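Local coordinates for protein transcriptional regulator fur family (Xanthomonas campestris pv. campestris, PDB 7DH7) that probably represses transcription in response to zinc, as a dimeric Fur-family regulator of zinc uptake (Zur) that binds DNA and zinc, at residues His116-Leu121 / Ala129-Asp134; Ser26-Val31 / Asn48-Ile53. All coordinates share one frame; numbering follows the deposited sequence.

Overall arrangement
Following the chain from its N terminus, helix 24-38 comes first, and contact 2 closes when the chain returns through helix 44-55 and lays Asn-48 to Ile-53 against Ser-26 to Val-31. The chain then passes helices 62-73 and 80-92 and enters the mixed sheet. Contact 1 closes much later, where strands 120-123 and 128-131 pair as a beta hairpin. The two loops therefore follow in series, neither nesting nor crossing. The centres of contacts 1 and 2 are about 21 Å apart, on opposite sides of the chain's centre. Contact 2 belongs to what is probably the N-terminal DNA-binding domain, contact 1 to the sheet that meets the second subunit.

Contact 1 (His116-Leu121 / Ala129-Asp134); sequences HSVPFL and AVELED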
loop_
_atom_site.group_PDB
_atom_site.type_symbol
_atom_site.label_atom_id
_atom_site.label_comp_id
_atom_site.label_asym_id
_atom_site.label_seq_id
_atom_site.Cartn_x
_atom_site.Cartn_y
_atom_site.Cartn_z
ATOM N N HIS C 116 -17.964 -12.836 3.477
ATOM C CA HIS C 116 -17.355 -13.782 2.506
ATOM C C HIS C 116 -16.492 -12.991 1.511
ATOM O O HIS C 116 -16.632 -13.237 0.301
ATOM C CB HIS C 116 -18.519 -14.386 1.719
ATOM C CG HIS C 116 -19.444 -13.321 1.220
ATOM N ND1 HIS C 116 -19.002 -12.252 0.470
ATOM C CD2 HIS C 116 -20.770 -13.126 1.391
ATOM C CE1 HIS C 116 -20.015 -11.460 0.178
ATOM N NE2 HIS C 116 -21.110 -11.974 0.731
ATOM N N SER C 117 -15.601 -12.116 1.985
ATOM C CA SER C 117 -14.788 -11.268 1.075
ATOM C C SER C 117 -13.743 -12.086 0.313
ATOM O O SER C 117 -13.302 -13.104 0.819
ATOM C CB SER C 117 -14.218 -10.037 1.746
ATOM O OG SER C 117 -13.962 -10.252 3.118
ATOM N N VAL C 118 -13.405 -11.619 -0.882
ATOM C CA VAL C 118 -12.445 -12.261 -1.820
ATOM C C VAL C 118 -11.269 -11.301 -2.043
ATOM O O VAL C 118 -11.507 -10.114 -2.128
ATOM C CB VAL C 118 -13.188 -12.589 -3.129
ATOM C CG1 VAL C 118 -12.395 -12.282 -4.385
ATOM C CG2 VAL C 118 -13.710 -14.010 -3.139
ATOM N N PRO C 119 -10.025 -11.791 -2.224
ATOM C CA PRO C 119 -8.865 -10.938 -2.423
ATOM C C PRO C 119 -8.968 -10.057 -3.667
ATOM O O PRO C 119 -9.521 -10.483 -4.634
ATOM C CB PRO C 119 -7.731 -11.935 -2.666
ATOM C CG PRO C 119 -8.180 -13.153 -1.931
ATOM C CD PRO C 119 -9.662 -13.202 -2.217
ATOM N N PHE C 120 -8.470 -8.828 -3.553
ATOM C CA PHE C 120 -8.449 -7.848 -4.665
ATOM C C PHE C 120 -7.062 -7.788 -5.297
ATOM O O PHE C 120 -6.105 -8.140 -4.659
ATOM C CB PHE C 120 -8.710 -6.412 -4.208
ATOM C CG PHE C 120 -10.034 -6.087 -3.573
ATOM C CD1 PHE C 120 -11.225 -6.525 -4.119
ATOM C CD2 PHE C 120 -10.093 -5.278 -2.455
ATOM C CE1 PHE C 120 -12.436 -6.190 -3.542
ATOM C CE2 PHE C 120 -11.302 -4.951 -1.874
ATOM C CZ PHE C 120 -12.475 -5.403 -2.422
ATOM N N LEU C 121 -7.013 -7.372 -6.550
ATOM C CA LEU C 121 -5.766 -7.155 -7.309
ATOM C C LEU C 121 -5.816 -5.706 -7.808
ATOM O O LEU C 121 -6.713 -5.421 -8.580
ATOM C CB LEU C 121 -5.788 -8.176 -8.442
ATOM C CG LEU C 121 -4.611 -8.160 -9.398
ATOM C CD1 LEU C 121 -3.303 -8.238 -8.635
ATOM C CD2 LEU C 121 -4.722 -9.317 -10.368
ATOM N N ALA C 129 -9.175 -1.905 -9.279
ATOM C CA ALA C 129 -9.071 -3.243 -8.678
ATOM C C ALA C 129 -10.026 -4.234 -9.351
ATOM O O ALA C 129 -10.962 -3.823 -10.003
ATOM C CB ALA C 129 -9.333 -3.186 -7.207
ATOM N N VAL C 130 -9.716 -5.505 -9.198
ATOM C CA VAL C 130 -10.539 -6.602 -9.678
ATOM C C VAL C 130 -10.455 -7.712 -8.640
ATOM O O VAL C 130 -9.420 -7.891 -7.989
ATOM C CB VAL C 130 -10.081 -7.086 -11.072
ATOM C CG1 VAL C 130 -8.680 -7.647 -11.012
ATOM C CG2 VAL C 130 -11.054 -8.122 -11.634
ATOM N N GLU C 131 -11.549 -8.440 -8.458
ATOM C CA GLU C 131 -11.528 -9.529 -7.497
ATOM C C GLU C 131 -10.864 -10.756 -8.107
ATOM O O GLU C 131 -10.938 -10.998 -9.315
ATOM C CB GLU C 131 -12.942 -9.861 -7.022
ATOM C CG GLU C 131 -13.766 -8.628 -6.707
ATOM C CD GLU C 131 -15.143 -8.968 -6.167
ATOM O OE1 GLU C 131 -15.296 -10.040 -5.546
ATOM O OE2 GLU C 131 -16.080 -8.175 -6.397
ATOM N N LEU C 132 -10.165 -11.505 -7.260
ATOM C CA LEU C 132 -9.569 -12.779 -7.650
ATOM C C LEU C 132 -10.600 -13.863 -7.382
ATOM O O LEU C 132 -10.739 -14.334 -6.252
ATOM C CB LEU C 132 -8.278 -13.028 -6.878
ATOM C CG LEU C 132 -7.037 -12.484 -7.588
ATOM C CD1 LEU C 132 -5.843 -12.331 -6.650
ATOM C CD2 LEU C 132 -6.705 -13.394 -8.767
ATOM N N GLU C 133 -11.336 -14.261 -8.418
ATOM C CA GLU C 133 -12.412 -15.232 -8.254
ATOM C C GLU C 133 -11.962 -16.665 -8.506
ATOM O O GLU C 133 -12.808 -17.562 -8.565
ATOM C CB GLU C 133 -13.591 -14.875 -9.165
ATOM C CG GLU C 133 -14.346 -13.642 -8.701
ATOM C CD GLU C 133 -15.205 -13.031 -9.795
ATOM O OE1 GLU C 133 -15.182 -13.552 -10.933
ATOM O OE2 GLU C 133 -15.876 -12.010 -9.524
ATOM N N ASP C 134 -10.660 -16.901 -8.653
ATOM C CA ASP C 134 -10.130 -18.250 -8.841
ATOM C C ASP C 134 -9.944 -18.851 -7.455
ATOM O O ASP C 134 -9.000 -18.509 -6.734
ATOM C CB ASP C 134 -8.829 -18.220 -9.638
ATOM C CG ASP C 134 -8.287 -19.612 -9.946
ATOM O OD1 ASP C 134 -8.676 -20.589 -9.267
ATOM O OD2 ASP C 134 -7.470 -19.728 -10.889
#
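Phe-120 and Glu-131 each turn CG anti to the carbonyl carbon (chi1 -62° and -44°), and as a facing non-hydrogen-bonded antiparallel pair they send their side chains side by side in the same direction. Glu-131 CG comes to the ring edge, 4.2 Å from Phe-120 CD1, and the carboxylate stands almost perpendicular to the ring. Glu-131 and His-116 both belong to zinc site 1, but with 8.8 Å between Glu-131 OE1 and His-116 NE2 they are not gathered round one ion here; the Phe-120 side chain lies near His-97 of the same site. Val-118 crosses Glu-131 at about a right angle, its CG1 lying 3.6 Å from Glu-131 CB. The other sheet face holds Leu-121 and Val-130, with Leu-121 CB 3.9 Å from Val-130 CG1. Their backbones form a reciprocal pair: Leu-121 N to Val-130 O is 2.9 Å, and Val-130 N to Leu-121 O is 3.1 Å. Past the strand end, Leu-132 N gives Pro-119 O a nearly straight 2.9 Å bond. Phe-120 is hydrogen-bonded, backbone to backbone, to Val-159 of strand 158-161, and Ala-129 to Lys-98 of strand 96-99. Val-138 of helix 135-147 covers Pro-119 and Leu-132, while Leu-148 and Phe-150 of the second subunit pack on Val-130, Leu-132 and Leu-121, consistent with a hairpin in the Fur-family C-terminal dimerisation domain.

Contact 2 (Ser26-Val31 / Asn48-Ile53); sequences SFVRAV and NVLRLI
Leu-50 meets Phe-27, Val-28 and Val-31 in the apolar part of this helix-helix contact, with its two methyls sharing the work. CD2 approaches Val-31 tip to tip, 3.7 Å from Val-31 CG1, and also touches Val-28 CG2 at 3.9 Å as those two side chains slide past one another in opposite directions. CD1 comes obliquely to the ring of Phe-27, 3.7 Å from its CE2. Phe-27 leaves its helix toward the flank, and CG anti to the backbone N (chi1 177°) carries the ring back to the leucine. Within its own helix the ring is backed on one face by Val-31 CG2, which also lies 4.1 Å from Leu-50 CD1.

The second kind of contact is between a charged group and an aliphatic one. The Arg-51 side chain crosses that of Val-28 at about a right angle; its bend at chi3 (-71°) lays the guanidinium over the valine, with Val-28 CG2 above one face, offset toward the rim. Arg-51 NH2 is 3.9 Å from Val-28 CB. NH2 makes a weak hydrogen bond to Asn-25 OD1, and NH1 a long, weak ion pair with Asp-55 OD1.

No hydrogen bond spans the segments. The axes of segments 26-31 and 48-53 approach to 9.9 Å at 145° between their directions, roughly antiparallel. Leu-90 of helix 80-92 also touches Leu-50, while Phe-27 stacks on His-110 and touches Cys-108, a residue of zinc site 1. The chemistry thus implies that, in what is probably the winged-helix DNA-binding domain of Fur-family proteins, helix 24-38 is held to helix 44-55 by apolar packing of valine and phenylalanine side chains round Leu-50, with the Arg-51 guanidinium laid over Val-28 at the margin, and that Phe-27 connects this packing to the surroundings of zinc site 1.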
loop_
_atom_site.group_PDB
_atom_site.type_symbol
_atom_site.label_atom_id
_atom_site.label_comp_id
_atom_site.label_asym_id
_atom_site.label_seq_id
_atom_site.Cartn_x
_atom_site.Cartn_y
_atom_site.Cartn_z
ATOM N N SER C 26 -14.021 1.238 13.480
ATOM C CA SER C 26 -12.661 0.734 13.619
ATOM C C SER C 26 -11.848 1.006 12.362
ATOM O O SER C 26 -10.664 1.350 12.445
ATOM C CB SER C 26 -12.671 -0.761 13.928
ATOM O OG SER C 26 -13.361 -1.015 15.131
ATOM N N PHE C 27 -12.469 0.840 11.191
ATOM C CA PHE C 27 -11.755 1.083 9.938
ATOM C C PHE C 27 -11.344 2.552 9.812
ATOM O O PHE C 27 -10.190 2.854 9.494
ATOM C CB PHE C 27 -12.608 0.644 8.748
ATOM C CG PHE C 27 -11.969 0.917 7.418
ATOM C CD1 PHE C 27 -10.729 0.384 7.112
ATOM C CD2 PHE C 27 -12.604 1.710 6.476
ATOM C CE1 PHE C 27 -10.127 0.643 5.885
ATOM C CE2 PHE C 27 -12.002 1.967 5.244
ATOM C CZ PHE C 27 -10.775 1.433 4.948
ATOM N N VAL C 28 -12.273 3.479 10.080
ATOM C CA VAL C 28 -11.956 4.908 10.019
ATOM C C VAL C 28 -10.881 5.261 11.034
ATOM O O VAL C 28 -9.993 6.091 10.770
ATOM C CB VAL C 28 -13.226 5.754 10.239
ATOM C CG1 VAL C 28 -12.856 7.210 10.551
ATOM C CG2 VAL C 28 -14.121 5.685 9.024
ATOM N N ARG C 29 -10.951 4.647 12.219
ATOM C CA ARG C 29 -9.921 4.838 13.234
ATOM C C ARG C 29 -8.550 4.366 12.745
ATOM O O ARG C 29 -7.542 5.062 12.909
ATOM C CB ARG C 29 -10.320 4.096 14.508
ATOM C CG ARG C 29 -9.245 4.129 15.562
ATOM C CD ARG C 29 -9.067 5.558 16.071
ATOM N NE ARG C 29 -7.824 5.736 16.814
ATOM C CZ ARG C 29 -6.804 6.479 16.401
ATOM N NH1 ARG C 29 -6.875 7.121 15.244
ATOM N NH2 ARG C 29 -5.710 6.576 17.149
ATOM N N ALA C 30 -8.488 3.164 12.173
ATOM C CA ALA C 30 -7.208 2.617 11.722
ATOM C C ALA C 30 -6.632 3.412 10.550
ATOM O O ALA C 30 -5.403 3.510 10.410
ATOM C CB ALA C 30 -7.380 1.140 11.344
ATOM N N VAL C 31 -7.494 4.000 9.712
ATOM C CA VAL C 31 -6.994 4.864 8.640
ATOM C C VAL C 31 -6.433 6.153 9.217
ATOM O O VAL C 31 -5.383 6.648 8.782
ATOM C CB VAL C 31 -8.096 5.136 7.604
ATOM C CG1 VAL C 31 -7.658 6.244 6.660
ATOM C CG2 VAL C 31 -8.427 3.849 6.828
ATOM N N ASN C 48 -14.952 12.387 5.816
ATOM C CA ASN C 48 -16.345 12.258 5.368
ATOM C C ASN C 48 -16.499 11.211 4.257
ATOM O O ASN C 48 -17.350 10.309 4.342
ATOM C CB ASN C 48 -16.836 13.634 4.901
ATOM C CG ASN C 48 -18.347 13.706 4.711
ATOM O OD1 ASN C 48 -19.066 12.715 4.889
ATOM N ND2 ASN C 48 -18.838 14.901 4.340
ATOM N N VAL C 49 -15.686 11.308 3.205
ATOM C CA VAL C 49 -15.807 10.370 2.087
ATOM C C VAL C 49 -15.418 8.954 2.514
ATOM O O VAL C 49 -16.052 7.968 2.109
ATOM C CB VAL C 49 -14.965 10.868 0.896
ATOM C CG1 VAL C 49 -14.858 9.797 -0.191
ATOM C CG2 VAL C 49 -15.568 12.168 0.327
ATOM N N LEU C 50 -14.377 8.839 3.346
ATOM C CA LEU C 50 -13.962 7.556 3.912
ATOM C C LEU C 50 -15.094 6.894 4.696
ATOM O O LEU C 50 -15.419 5.719 4.482
ATOM C CB LEU C 50 -12.756 7.786 4.828
ATOM C CG LEU C 50 -12.232 6.598 5.652
ATOM C CD1 LEU C 50 -11.544 5.576 4.765
ATOM C CD2 LEU C 50 -11.290 7.078 6.760
ATOM N N ARG C 51 -15.689 7.629 5.640
ATOM C CA ARG C 51 -16.775 7.059 6.429
ATOM C C ARG C 51 -17.967 6.682 5.553
ATOM O O ARG C 51 -18.594 5.636 5.764
ATOM C CB ARG C 51 -17.190 8.044 7.517
ATOM C CG ARG C 51 -18.400 7.576 8.292
ATOM C CD ARG C 51 -18.537 8.332 9.569
ATOM N NE ARG C 51 -17.507 7.975 10.542
ATOM C CZ ARG C 51 -17.471 6.821 11.204
ATOM N NH1 ARG C 51 -18.396 5.895 10.984
ATOM N NH2 ARG C 51 -16.509 6.583 12.089
ATOM N N LEU C 52 -18.279 7.509 4.548
ATOM C CA LEU C 52 -19.365 7.170 3.629
ATOM C C LEU C 52 -19.078 5.875 2.884
ATOM O O LEU C 52 -19.961 5.018 2.748
ATOM C CB LEU C 52 -19.598 8.317 2.642
ATOM C CG LEU C 52 -20.325 9.511 3.268
ATOM C CD1 LEU C 52 -20.445 10.649 2.284
ATOM C CD2 LEU C 52 -21.680 9.071 3.765
ATOM N N ILE C 53 -17.843 5.707 2.407
ATOM C CA ILE C 53 -17.484 4.493 1.682
ATOM C C ILE C 53 -17.493 3.288 2.614
ATOM O O ILE C 53 -17.874 2.180 2.217
ATOM C CB ILE C 53 -16.113 4.669 1.000
ATOM C CG1 ILE C 53 -16.215 5.658 -0.160
ATOM C CG2 ILE C 53 -15.595 3.346 0.484
ATOM C CD1 ILE C 53 -14.867 6.015 -0.725
#